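Local coordinates for MarR Like Protein, TVG0766549 (Thermoplasma volcanium, PDB 3LFK) that is of unknown function but, despite being reported as a mechanosensitive channel, has the winged helix-turn-helix fold of MarR-like transcriptional regulators and may bind DNA, at residues A[26-31]-A[101-106]; A[39-44]-A[59-64]; A[6-11]-A[70-75]. One frame throughout, in Å; residues are numbered along the deposited sequence.

Contact 1. Residues A[26-31]-A[101-106]; sequences GKLENN and QAIRVR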
ATOM      1  N   GLY A  26      12.331   3.224   6.000  1.00 18.90           N
ATOM      2  CA  GLY A  26      12.353   1.773   5.887  1.00 18.99           C
ATOM      3  C   GLY A  26      12.859   1.374   4.509  1.00 19.83           C
ATOM      4  O   GLY A  26      13.182   2.225   3.667  1.00 21.87           O
ATOM      5  N   LYS A  27      12.899   0.064   4.271  1.00 19.60           N
ATOM      6  CA  LYS A  27      13.416  -0.501   3.025  1.00 21.42           C
ATOM      7  C   LYS A  27      12.445  -1.470   2.389  1.00 21.54           C
ATOM      8  O   LYS A  27      11.754  -2.206   3.101  1.00 18.87           O
ATOM      9  CB  LYS A  27      14.712  -1.276   3.311  1.00 25.23           C
ATOM     10  CG  LYS A  27      15.828  -0.425   3.927  1.00 34.05           C
ATOM     11  CD  LYS A  27      17.013  -1.287   4.372  1.00 41.37           C
ATOM     12  CE  LYS A  27      18.138  -0.421   4.941  1.00 49.67           C
ATOM     13  NZ  LYS A  27      19.232  -1.218   5.570  1.00 57.42           N
ATOM     14  N   LEU A  28      12.416  -1.480   1.064  1.00 19.14           N
ATOM     15  CA  LEU A  28      11.561  -2.402   0.310  1.00 19.74           C
ATOM     16  C   LEU A  28      11.764  -3.862   0.740  1.00 19.41           C
ATOM     17  O   LEU A  28      10.801  -4.636   0.801  1.00 21.21           O
ATOM     18  CB  LEU A  28      11.867  -2.274  -1.182  1.00 20.14           C
ATOM     19  CG  LEU A  28      11.184  -3.239  -2.137  1.00 24.47           C
ATOM     20  CD1 LEU A  28       9.663  -3.109  -2.031  1.00 22.00           C
ATOM     21  CD2 LEU A  28      11.651  -2.917  -3.561  1.00 26.44           C
ATOM     22  N   GLU A  29      13.006  -4.242   1.036  1.00 20.87           N
ATOM     23  CA  GLU A  29      13.268  -5.617   1.438  1.00 24.50           C
ATOM     24  C   GLU A  29      12.460  -6.047   2.666  1.00 26.09           C
ATOM     25  O   GLU A  29      12.177  -7.234   2.832  1.00 27.39           O
ATOM     26  CB  GLU A  29      14.764  -5.828   1.696  1.00 26.08           C
ATOM     27  CG  GLU A  29      15.489  -4.570   2.101  1.00 43.92           C
ATOM     28  CD  GLU A  29      16.106  -3.863   0.901  1.00 50.97           C
ATOM     29  OE1 GLU A  29      17.226  -4.259   0.504  1.00 53.27           O
ATOM     30  OE2 GLU A  29      15.475  -2.930   0.347  1.00 29.16           O
ATOM     31  N   ASN A  30      12.077  -5.105   3.521  1.00 18.44           N
ATOM     32  CA  ASN A  30      11.285  -5.476   4.708  1.00 16.96           C
ATOM     33  C   ASN A  30       9.914  -4.792   4.630  1.00 18.22           C
ATOM     34  O   ASN A  30       9.304  -4.482   5.664  1.00 19.75           O
ATOM     35  CB  ASN A  30      12.001  -5.063   6.007  1.00 18.26           C
ATOM     36  CG  ASN A  30      11.464  -5.800   7.228  1.00 24.67           C
ATOM     37  OD1 ASN A  30      10.891  -6.897   7.107  1.00 25.21           O
ATOM     38  ND2 ASN A  30      11.654  -5.216   8.402  1.00 25.73           N
ATOM     39  N   ASN A  31       9.440  -4.575   3.401  1.00 17.40           N
ATOM     40  CA  ASN A  31       8.141  -3.956   3.161  1.00 15.44           C
ATOM     41  C   ASN A  31       7.972  -2.633   3.896  1.00 17.73           C
ATOM     42  O   ASN A  31       6.878  -2.314   4.346  1.00 17.01           O
ATOM     43  CB  ASN A  31       7.010  -4.914   3.582  1.00 16.71           C
ATOM     44  CG  ASN A  31       6.825  -6.073   2.606  1.00 22.11           C
ATOM     45  OD1 ASN A  31       7.033  -5.921   1.403  1.00 25.46           O
ATOM     46  ND2 ASN A  31       6.397  -7.222   3.125  1.00 25.79           N
ATOM     47  N   GLN A 101       3.446  -0.178  -5.871  1.00 19.52           N
ATOM     48  CA  GLN A 101       4.028  -0.637  -7.137  1.00 22.24           C
ATOM     49  C   GLN A 101       5.413  -1.275  -6.926  1.00 24.17           C
ATOM     50  O   GLN A 101       5.737  -2.294  -7.549  1.00 21.46           O
ATOM     51  CB  GLN A 101       4.128   0.525  -8.120  1.00 22.88           C
ATOM     52  CG  GLN A 101       4.315   0.079  -9.596  1.00 35.02           C
ATOM     53  CD  GLN A 101       3.172  -0.792 -10.119  1.00 34.79           C
ATOM     54  OE1 GLN A 101       2.193  -1.057  -9.417  1.00 41.29           O
ATOM     55  NE2 GLN A 101       3.295  -1.241 -11.366  1.00 45.78           N
ATOM     56  N   ALA A 102       6.231  -0.699  -6.039  1.00 21.08           N
ATOM     57  CA  ALA A 102       7.558  -1.247  -5.767  1.00 20.09           C
ATOM     58  C   ALA A 102       7.449  -2.660  -5.222  1.00 20.95           C
ATOM     59  O   ALA A 102       8.215  -3.559  -5.607  1.00 22.22           O
ATOM     60  CB  ALA A 102       8.303  -0.356  -4.782  1.00 20.05           C
ATOM     61  N   ILE A 103       6.489  -2.870  -4.323  1.00 19.24           N
ATOM     62  CA  ILE A 103       6.276  -4.178  -3.734  1.00 15.73           C
ATOM     63  C   ILE A 103       5.737  -5.142  -4.794  1.00 21.45           C
ATOM     64  O   ILE A 103       6.178  -6.297  -4.858  1.00 20.50           O
ATOM     65  CB  ILE A 103       5.281  -4.080  -2.537  1.00 21.69           C
ATOM     66  CG1 ILE A 103       5.972  -3.340  -1.378  1.00 20.11           C
ATOM     67  CG2 ILE A 103       4.821  -5.486  -2.081  1.00 21.58           C
ATOM     68  CD1 ILE A 103       5.023  -2.983  -0.195  1.00 17.47           C
ATOM     69  N   ARG A 104       4.798  -4.670  -5.615  1.00 22.00           N
ATOM     70  CA  ARG A 104       4.223  -5.528  -6.665  1.00 22.32           C
ATOM     71  C   ARG A 104       5.310  -5.988  -7.624  1.00 24.70           C
ATOM     72  O   ARG A 104       5.360  -7.158  -7.993  1.00 24.59           O
ATOM     73  CB  ARG A 104       3.165  -4.774  -7.466  1.00 22.59           C
ATOM     74  CG  ARG A 104       1.833  -4.621  -6.774  1.00 30.64           C
ATOM     75  CD  ARG A 104       0.836  -3.966  -7.724  1.00 39.35           C
ATOM     76  NE  ARG A 104       0.506  -4.836  -8.856  1.00 51.40           N
ATOM     77  CZ  ARG A 104      -0.162  -4.448  -9.940  1.00 58.07           C
ATOM     78  NH1 ARG A 104      -0.577  -3.193 -10.059  1.00 61.83           N
ATOM     79  NH2 ARG A 104      -0.432  -5.321 -10.902  1.00 59.15           N
ATOM     80  N   VAL A 105       6.161  -5.061  -8.037  1.00 22.10           N
ATOM     81  CA  VAL A 105       7.247  -5.414  -8.960  1.00 22.53           C
ATOM     82  C   VAL A 105       8.231  -6.384  -8.322  1.00 27.09           C
ATOM     83  O   VAL A 105       8.637  -7.375  -8.956  1.00 23.76           O
ATOM     84  CB  VAL A 105       7.968  -4.160  -9.451  1.00 25.50           C
ATOM     85  CG1 VAL A 105       9.241  -4.538 -10.198  1.00 28.21           C
ATOM     86  CG2 VAL A 105       7.022  -3.366 -10.353  1.00 26.03           C
ATOM     87  N   ARG A 106       8.613  -6.140  -7.071  1.00 23.32           N
ATOM     88  CA  ARG A 106       9.538  -7.063  -6.399  1.00 22.22           C
ATOM     89  C   ARG A 106       8.907  -8.458  -6.357  1.00 24.14           C
ATOM     90  O   ARG A 106       9.563  -9.474  -6.646  1.00 24.05           O
ATOM     91  CB  ARG A 106       9.821  -6.593  -4.967  1.00 23.19           C
ATOM     92  CG  ARG A 106      10.696  -7.537  -4.143  1.00 28.63           C
ATOM     93  CD  ARG A 106      10.466  -7.275  -2.669  1.00 37.93           C
ATOM     94  NE  ARG A 106       9.124  -7.693  -2.278  1.00 28.90           N
ATOM     95  CZ  ARG A 106       8.498  -7.277  -1.180  1.00 25.21           C
ATOM     96  NH1 ARG A 106       9.083  -6.422  -0.358  1.00 33.18           N
ATOM     97  NH2 ARG A 106       7.289  -7.730  -0.899  1.00 24.86           N
TER
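Arg-106 reaches from the helical segment 101-106 to the loop segment 26-31, with its short 3-10 stretch at 28-29, and spends two of its nitrogens on one oxygen. NH1 lies 2.7 Å from OD1 of Asn-31 and NH2 lies 2.9 Å from the same OD1, an end-on grip in which the acceptor sits close to the guanidinium plane. The two donors use the oxygen differently: NH2 comes in the carbonyl plane, on a lone pair, whereas NH1 approaches from above that plane, 43° out of it. NH1 also touches Leu-28 O at 2.7 Å, but with an angle of only 116° at the hydrogen this bond is weak; Leu-28 O also accepts the backbone bond from Asn-31 N, at 2.9 Å. The bend of Arg-106 at chi3 turns the guanidinium toward these acceptors, and NE and NH2 find further bonds with residues flanking the segments.

Beside this polar grip runs a small apolar seam. A chi1 of 174° swings CG of Leu-28 to the far side of its amide nitrogen and extends CD1 to within 3.8 Å of Ile-103 CG1, while the same methyl lies 4.1 Å from Ala-102 CB. Together they fasten the loop after strand 23-24 to helix 94-116. Helix 36-47 adjoins through Lys-46 against Gln-101, while the loop residues Tyr-32 and Met-34 cover Ala-102 and Ile-103.

Contact 2. Residues A[39-44]-A[59-64]; sequences VSLLLF and NETGLK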
ATOM      1  N   VAL A  39       0.412  -4.694   4.164  1.00 15.89           N
ATOM      2  CA  VAL A  39       0.855  -4.888   2.799  1.00 15.83           C
ATOM      3  C   VAL A  39      -0.317  -5.444   1.992  1.00 16.90           C
ATOM      4  O   VAL A  39      -0.609  -4.968   0.904  1.00 17.90           O
ATOM      5  CB  VAL A  39       2.037  -5.869   2.745  1.00 14.09           C
ATOM      6  CG1 VAL A  39       2.424  -6.132   1.289  1.00 18.07           C
ATOM      7  CG2 VAL A  39       3.255  -5.280   3.464  1.00 18.33           C
ATOM      8  N   SER A  40      -0.992  -6.453   2.533  1.00 17.81           N
ATOM      9  CA  SER A  40      -2.157  -7.010   1.837  1.00 17.70           C
ATOM     10  C   SER A  40      -3.197  -5.931   1.502  1.00 20.74           C
ATOM     11  O   SER A  40      -3.709  -5.854   0.371  1.00 18.81           O
ATOM     12  CB  SER A  40      -2.800  -8.084   2.724  1.00 20.90           C
ATOM     13  OG  SER A  40      -1.919  -9.184   2.841  1.00 36.15           O
ATOM     14  N   LEU A  41      -3.516  -5.071   2.472  1.00 17.36           N
ATOM     15  CA  LEU A  41      -4.491  -4.036   2.210  1.00 16.41           C
ATOM     16  C   LEU A  41      -3.997  -3.015   1.171  1.00 16.37           C
ATOM     17  O   LEU A  41      -4.745  -2.576   0.324  1.00 17.15           O
ATOM     18  CB  LEU A  41      -4.870  -3.308   3.504  1.00 15.68           C
ATOM     19  CG  LEU A  41      -5.912  -2.212   3.250  1.00 16.91           C
ATOM     20  CD1 LEU A  41      -7.209  -2.781   2.638  1.00 20.40           C
ATOM     21  CD2 LEU A  41      -6.223  -1.519   4.570  1.00 19.57           C
ATOM     22  N   LEU A  42      -2.734  -2.616   1.273  1.00 14.37           N
ATOM     23  CA  LEU A  42      -2.178  -1.664   0.318  1.00 14.06           C
ATOM     24  C   LEU A  42      -2.273  -2.208  -1.116  1.00 17.48           C
ATOM     25  O   LEU A  42      -2.624  -1.478  -2.045  1.00 18.10           O
ATOM     26  CB  LEU A  42      -0.711  -1.367   0.690  1.00 15.58           C
ATOM     27  CG  LEU A  42      -0.007  -0.311  -0.161  1.00 17.59           C
ATOM     28  CD1 LEU A  42      -0.568   1.047   0.165  1.00 22.05           C
ATOM     29  CD2 LEU A  42       1.499  -0.341   0.124  1.00 23.62           C
ATOM     30  N   LEU A  43      -1.937  -3.484  -1.287  1.00 18.93           N
ATOM     31  CA  LEU A  43      -1.991  -4.095  -2.614  1.00 19.99           C
ATOM     32  C   LEU A  43      -3.444  -4.262  -3.064  1.00 17.74           C
ATOM     33  O   LEU A  43      -3.741  -4.174  -4.257  1.00 21.46           O
ATOM     34  CB  LEU A  43      -1.265  -5.456  -2.615  1.00 19.42           C
ATOM     35  CG  LEU A  43       0.234  -5.367  -2.325  1.00 23.60           C
ATOM     36  CD1 LEU A  43       0.872  -6.749  -2.455  1.00 26.58           C
ATOM     37  CD2 LEU A  43       0.887  -4.392  -3.263  1.00 26.30           C
ATOM     38  N   PHE A  44      -4.346  -4.491  -2.121  1.00 19.11           N
ATOM     39  CA  PHE A  44      -5.757  -4.615  -2.478  1.00 19.20           C
ATOM     40  C   PHE A  44      -6.197  -3.262  -3.056  1.00 20.38           C
ATOM     41  O   PHE A  44      -6.856  -3.189  -4.088  1.00 21.75           O
ATOM     42  CB  PHE A  44      -6.575  -4.972  -1.235  1.00 20.21           C
ATOM     43  CG  PHE A  44      -8.065  -4.949  -1.452  1.00 22.62           C
ATOM     44  CD1 PHE A  44      -8.735  -6.079  -1.914  1.00 25.01           C
ATOM     45  CD2 PHE A  44      -8.796  -3.793  -1.194  1.00 20.93           C
ATOM     46  CE1 PHE A  44     -10.118  -6.046  -2.113  1.00 21.25           C
ATOM     47  CE2 PHE A  44     -10.175  -3.749  -1.387  1.00 20.80           C
ATOM     48  CZ  PHE A  44     -10.836  -4.880  -1.850  1.00 23.92           C
ATOM     49  N   ASN A  59     -15.964  -5.539   3.298  1.00 27.36           N
ATOM     50  CA  ASN A  59     -16.498  -6.788   2.778  1.00 33.46           C
ATOM     51  C   ASN A  59     -15.520  -7.730   2.105  1.00 34.63           C
ATOM     52  O   ASN A  59     -15.614  -8.951   2.261  1.00 39.04           O
ATOM     53  CB  ASN A  59     -17.615  -6.513   1.743  1.00 30.56           C
ATOM     54  CG  ASN A  59     -18.798  -5.735   2.309  1.00 33.82           C
ATOM     55  OD1 ASN A  59     -18.999  -5.655   3.522  1.00 35.98           O
ATOM     56  ND2 ASN A  59     -19.603  -5.165   1.411  1.00 33.82           N
ATOM     57  N   GLU A  60     -14.560  -7.162   1.387  1.00 26.68           N
ATOM     58  CA  GLU A  60     -13.696  -7.958   0.540  1.00 23.76           C
ATOM     59  C   GLU A  60     -12.251  -8.318   0.865  1.00 24.85           C
ATOM     60  O   GLU A  60     -11.650  -9.116   0.145  1.00 28.67           O
ATOM     61  CB  GLU A  60     -13.720  -7.295  -0.836  1.00 22.71           C
ATOM     62  CG  GLU A  60     -15.123  -7.050  -1.391  1.00 26.91           C
ATOM     63  CD  GLU A  60     -15.127  -6.163  -2.623  1.00 22.47           C
ATOM     64  OE1 GLU A  60     -14.186  -6.251  -3.438  1.00 25.81           O
ATOM     65  OE2 GLU A  60     -16.090  -5.385  -2.789  1.00 27.16           O
ATOM     66  N   THR A  61     -11.678  -7.762   1.923  1.00 26.19           N
ATOM     67  CA  THR A  61     -10.268  -8.040   2.190  1.00 26.58           C
ATOM     68  C   THR A  61      -9.913  -9.240   3.042  1.00 31.64           C
ATOM     69  O   THR A  61      -8.766  -9.682   3.027  1.00 37.97           O
ATOM     70  CB  THR A  61      -9.616  -6.878   2.858  1.00 27.03           C
ATOM     71  OG1 THR A  61     -10.207  -6.734   4.153  1.00 27.06           O
ATOM     72  CG2 THR A  61      -9.806  -5.612   2.028  1.00 25.88           C
ATOM     73  N   GLY A  62     -10.869  -9.743   3.807  1.00 34.17           N
ATOM     74  CA  GLY A  62     -10.584 -10.886   4.655  1.00 38.09           C
ATOM     75  C   GLY A  62      -9.923 -10.498   5.966  1.00 42.53           C
ATOM     76  O   GLY A  62      -9.406 -11.359   6.681  1.00 46.93           O
ATOM     77  N   LEU A  63      -9.941  -9.204   6.283  1.00 35.80           N
ATOM     78  CA  LEU A  63      -9.343  -8.698   7.510  1.00 27.98           C
ATOM     79  C   LEU A  63     -10.342  -8.609   8.649  1.00 26.02           C
ATOM     80  O   LEU A  63     -11.490  -8.231   8.453  1.00 29.10           O
ATOM     81  CB  LEU A  63      -8.746  -7.302   7.269  1.00 31.30           C
ATOM     82  CG  LEU A  63      -7.607  -7.206   6.248  1.00 30.18           C
ATOM     83  CD1 LEU A  63      -7.352  -5.732   5.886  1.00 29.68           C
ATOM     84  CD2 LEU A  63      -6.342  -7.824   6.828  1.00 35.27           C
ATOM     85  N   LYS A  64      -9.908  -8.947   9.856  1.00 27.80           N
ATOM     86  CA  LYS A  64     -10.793  -8.865  11.011  1.00 27.11           C
ATOM     87  C   LYS A  64     -11.112  -7.425  11.409  1.00 30.54           C
ATOM     88  O   LYS A  64     -12.209  -7.124  11.886  1.00 36.57           O
ATOM     89  CB  LYS A  64     -10.163  -9.590  12.206  1.00 28.62           C
ATOM     90  CG  LYS A  64      -9.931 -11.071  11.981  1.00 43.94           C
ATOM     91  CD  LYS A  64     -11.217 -11.872  12.110  1.00 53.92           C
ATOM     92  CE  LYS A  64     -10.963 -13.351  11.824  1.00 61.20           C
ATOM     93  NZ  LYS A  64      -9.796 -13.895  12.599  1.00 61.30           N
TER
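The ring of Phe-44 receives the methyl of Thr-61 squarely on one face: CG2 stands 3.8 Å from the ring centroid and only 8° off the normal, a well-centred CH-pi contact. It packs helix 36-47 on the link between helices 54-60 and 66-76, consistent with the turn of the winged helix-turn-helix fold. At the edge, in the ring plane, lies Glu-60 OE1, 4.0 Å from Phe-44 CZ, with the carboxylate turned 79° against the ring; its stronger polar engagement is the salt bridge to Arg-56. Glu-60 CB meets the ring obliquely, 3.9 Å from Phe-44 CZ. The ring of His-48 also meets Phe-44.

The trans chi1 of Phe-44 (172°) carries the ring across to the turn. The Thr-61 methyl serves two partners, since CG2 also lies 3.9 Å from Leu-41 CD1. Farther along, Leu-63 CD1 comes 4.2 Å from Leu-41 CB, and both leucines continue onto Val-69 of helix 66-76.

Gly-62, with positive phi, is the first residue to leave helical backbone angles. While the Thr-61 methyl faces the ring, the hydroxyl of the same residue is turned to its own backbone: OG1 bonds with Ile-57 O and, closing an ST turn, accepts from Leu-63 N at 3.3 Å.

Contact 3. Residues A[6-11]-A[70-75]; sequences AMAESK and LKNLMD
Asp-75, which loses more surface here than any other residue of the two segments, meets the extended segment 6-11 with both its carboxylate and its CB. The one hydrogen bond between the segments runs from Ala-8 N to Asp-75 OD2 at 2.9 Å and is nearly straight, 165° at the hydrogen. The amide does not lie in the carboxylate plane; it meets OD2 from above, 47° out of it. Asp-75 holds its CG anti to the carbonyl carbon and beside the backbone N (chi1 -69°), which lays the carboxylate against the backbone of Met-7 and Ala-8.

Ala-8 adds close packing to the polar link. Its CB sits 3.9 Å from Asp-75 CB and 3.8 Å from Asn-72 OD1, touching two side chains about one helical turn apart. Its carbonyl oxygen is also near, with Ala-8 O 3.5 Å from Asp-75 CB, so amide, methyl and carbonyl oxygen of Ala-8 all touch Asp-75, the amide alone by a hydrogen bond.

The side chains of Met-7 and Asp-75 cross at about a right angle. Met-7 CB lies 3.5 Å from Asp-75 OD2, and the bent chain brings SD to 3.8 Å from Asp-75 OD1. Past Glu-9, the backbone of segment 6-11 meets the helix again, where Ser-10 CA makes a CH...O contact of 3.5 Å with Asp-75 O; the Ser-10 hydroxyl itself is bonded to Val-12 N.

Lys-11 prolongs the attachment through backbone bonding and a cation-pi contact with Tyr-76. The result is an N-terminal arm laid along the end of helix 66-76, which by its place in the winged helix-turn-helix fold probably corresponds to the recognition helix.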
ATOM      1  N   ALA A   6      -1.419   9.320  19.177  1.00 40.64           N
ATOM      2  CA  ALA A   6      -1.774   7.906  19.139  1.00 40.99           C
ATOM      3  C   ALA A   6      -1.541   7.349  17.738  1.00 34.98           C
ATOM      4  O   ALA A   6      -1.567   6.142  17.535  1.00 37.49           O
ATOM      5  CB  ALA A   6      -3.232   7.719  19.517  1.00 39.96           C
ATOM      6  N   MET A   7      -1.316   8.243  16.786  1.00 33.18           N
ATOM      7  CA  MET A   7      -1.106   7.840  15.401  1.00 32.70           C
ATOM      8  C   MET A   7       0.249   7.221  15.176  1.00 29.78           C
ATOM      9  O   MET A   7       1.206   7.522  15.879  1.00 29.48           O
ATOM     10  CB  MET A   7      -1.225   9.032  14.478  1.00 29.33           C
ATOM     11  CG  MET A   7      -2.236  10.045  14.943  1.00 45.44           C
ATOM     12  SD  MET A   7      -3.174  10.695  13.599  1.00 33.78           S
ATOM     13  CE  MET A   7      -2.236  11.928  13.051  1.00 19.66           C
ATOM     14  N   ALA A   8       0.333   6.355  14.173  1.00 26.82           N
ATOM     15  CA  ALA A   8       1.612   5.738  13.848  1.00 26.66           C
ATOM     16  C   ALA A   8       2.428   6.815  13.147  1.00 23.16           C
ATOM     17  O   ALA A   8       1.884   7.809  12.647  1.00 22.22           O
ATOM     18  CB  ALA A   8       1.405   4.539  12.923  1.00 26.21           C
ATOM     19  N   GLU A   9       3.739   6.631  13.111  1.00 21.11           N
ATOM     20  CA  GLU A   9       4.615   7.607  12.484  1.00 22.83           C
ATOM     21  C   GLU A   9       4.524   7.599  10.959  1.00 20.15           C
ATOM     22  O   GLU A   9       4.316   6.541  10.348  1.00 20.53           O
ATOM     23  CB  GLU A   9       6.066   7.335  12.920  1.00 27.24           C
ATOM     24  CG  GLU A   9       7.067   8.349  12.398  1.00 38.07           C
ATOM     25  CD  GLU A   9       8.483   8.137  12.939  1.00 56.28           C
ATOM     26  OE1 GLU A   9       9.065   7.046  12.722  1.00 55.76           O
ATOM     27  OE2 GLU A   9       9.017   9.074  13.580  1.00 58.91           O
ATOM     28  N   SER A  10       4.645   8.768  10.335  1.00 19.74           N
ATOM     29  CA  SER A  10       4.629   8.849   8.882  1.00 16.98           C
ATOM     30  C   SER A  10       5.820   8.112   8.297  1.00 18.05           C
ATOM     31  O   SER A  10       6.902   8.118   8.892  1.00 20.74           O
ATOM     32  CB  SER A  10       4.720  10.301   8.427  1.00 19.16           C
ATOM     33  OG  SER A  10       4.867  10.396   7.043  1.00 20.53           O
ATOM     34  N   LYS A  11       5.626   7.456   7.155  1.00 18.61           N
ATOM     35  CA  LYS A  11       6.742   6.799   6.486  1.00 15.83           C
ATOM     36  C   LYS A  11       7.146   7.626   5.282  1.00 18.90           C
ATOM     37  O   LYS A  11       8.038   7.237   4.518  1.00 22.23           O
ATOM     38  CB  LYS A  11       6.374   5.391   6.006  1.00 16.53           C
ATOM     39  CG  LYS A  11       6.053   4.432   7.134  1.00 16.26           C
ATOM     40  CD  LYS A  11       5.949   3.003   6.582  1.00 17.66           C
ATOM     41  CE  LYS A  11       5.580   2.046   7.712  1.00 19.32           C
ATOM     42  NZ  LYS A  11       6.560   2.117   8.856  1.00 20.58           N
ATOM     43  N   LEU A  70      -6.349   0.075   7.806  1.00 16.42           N
ATOM     44  CA  LEU A  70      -6.421   1.262   6.944  1.00 16.20           C
ATOM     45  C   LEU A  70      -5.903   2.502   7.684  1.00 17.59           C
ATOM     46  O   LEU A  70      -5.180   3.299   7.087  1.00 15.96           O
ATOM     47  CB  LEU A  70      -7.867   1.499   6.490  1.00 18.09           C
ATOM     48  CG  LEU A  70      -8.096   2.742   5.613  1.00 18.95           C
ATOM     49  CD1 LEU A  70      -7.217   2.714   4.355  1.00 23.15           C
ATOM     50  CD2 LEU A  70      -9.585   2.808   5.225  1.00 22.27           C
ATOM     51  N   LYS A  71      -6.277   2.675   8.955  1.00 17.76           N
ATOM     52  CA  LYS A  71      -5.808   3.839   9.702  1.00 16.50           C
ATOM     53  C   LYS A  71      -4.294   3.858   9.769  1.00 18.73           C
ATOM     54  O   LYS A  71      -3.700   4.915   9.732  1.00 17.53           O
ATOM     55  CB  LYS A  71      -6.396   3.891  11.107  1.00 20.10           C
ATOM     56  CG  LYS A  71      -7.847   4.349  11.091  1.00 23.22           C
ATOM     57  CD  LYS A  71      -8.413   4.400  12.514  1.00 30.75           C
ATOM     58  CE  LYS A  71      -9.834   3.899  12.557  1.00 43.38           C
ATOM     59  NZ  LYS A  71     -10.361   3.883  13.950  1.00 45.05           N
ATOM     60  N   ASN A  72      -3.667   2.690   9.885  1.00 16.06           N
ATOM     61  CA  ASN A  72      -2.199   2.678   9.867  1.00 15.68           C
ATOM     62  C   ASN A  72      -1.678   3.164   8.503  1.00 14.90           C
ATOM     63  O   ASN A  72      -0.738   3.956   8.439  1.00 16.16           O
ATOM     64  CB  ASN A  72      -1.664   1.270  10.179  1.00 16.63           C
ATOM     65  CG  ASN A  72      -1.664   0.991  11.657  1.00 23.82           C
ATOM     66  OD1 ASN A  72      -1.138   1.786  12.434  1.00 28.62           O
ATOM     67  ND2 ASN A  72      -2.241  -0.128  12.062  1.00 27.14           N
ATOM     68  N   LEU A  73      -2.275   2.700   7.404  1.00 15.53           N
ATOM     69  CA  LEU A  73      -1.832   3.146   6.084  1.00 15.38           C
ATOM     70  C   LEU A  73      -2.018   4.639   5.933  1.00 14.89           C
ATOM     71  O   LEU A  73      -1.215   5.286   5.261  1.00 16.44           O
ATOM     72  CB  LEU A  73      -2.580   2.418   4.963  1.00 14.64           C
ATOM     73  CG  LEU A  73      -2.344   0.911   4.931  1.00 16.59           C
ATOM     74  CD1 LEU A  73      -3.121   0.360   3.753  1.00 16.50           C
ATOM     75  CD2 LEU A  73      -0.874   0.567   4.786  1.00 17.56           C
ATOM     76  N   MET A  74      -3.076   5.179   6.544  1.00 14.08           N
ATOM     77  CA  MET A  74      -3.292   6.629   6.484  1.00 15.36           C
ATOM     78  C   MET A  74      -2.238   7.368   7.310  1.00 14.58           C
ATOM     79  O   MET A  74      -1.697   8.388   6.843  1.00 15.65           O
ATOM     80  CB  MET A  74      -4.704   6.954   6.959  1.00 15.27           C
ATOM     81  CG  MET A  74      -5.722   6.371   6.015  1.00 15.04           C
ATOM     82  SD  MET A  74      -7.448   6.616   6.676  1.00 24.46           S
ATOM     83  CE  MET A  74      -7.380   6.071   8.126  1.00 31.56           C
ATOM     84  N   ASP A  75      -1.959   6.867   8.506  1.00 16.83           N
ATOM     85  CA  ASP A  75      -0.957   7.478   9.372  1.00 15.72           C
ATOM     86  C   ASP A  75       0.423   7.429   8.679  1.00 16.73           C
ATOM     87  O   ASP A  75       1.211   8.345   8.808  1.00 17.90           O
ATOM     88  CB  ASP A  75      -0.847   6.733  10.694  1.00 18.48           C
ATOM     89  CG  ASP A  75      -2.065   6.902  11.581  1.00 17.63           C
ATOM     90  OD1 ASP A  75      -2.956   7.728  11.275  1.00 21.06           O
ATOM     91  OD2 ASP A  75      -2.121   6.174  12.593  1.00 22.69           O
TER

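How the contacts relate
Helix 36-47 links the contacts physically: it is part of contact 2, touches both segments of contact 1, and is met by contact 3 through helix 66-76. Contacts 1 and 2, with centres about 17 Å apart, meet where Leu-43 CD2 lies 3.6 Å from Arg-104 CG and where Val-39 packs on Asn-31 and Ile-103. Contacts 2 and 3, about 16 Å apart between centres, join through Leu-41, whose CD2 is 3.7 Å from Leu-73 CD1. Contacts 1 and 3 do not touch; their nearest atoms are about 6 Å apart. Along the chain their segments alternate, and contact 2 falls within the spans of both. The three contacts join loop and turn segments to helices 94-116, 36-47 and 66-76.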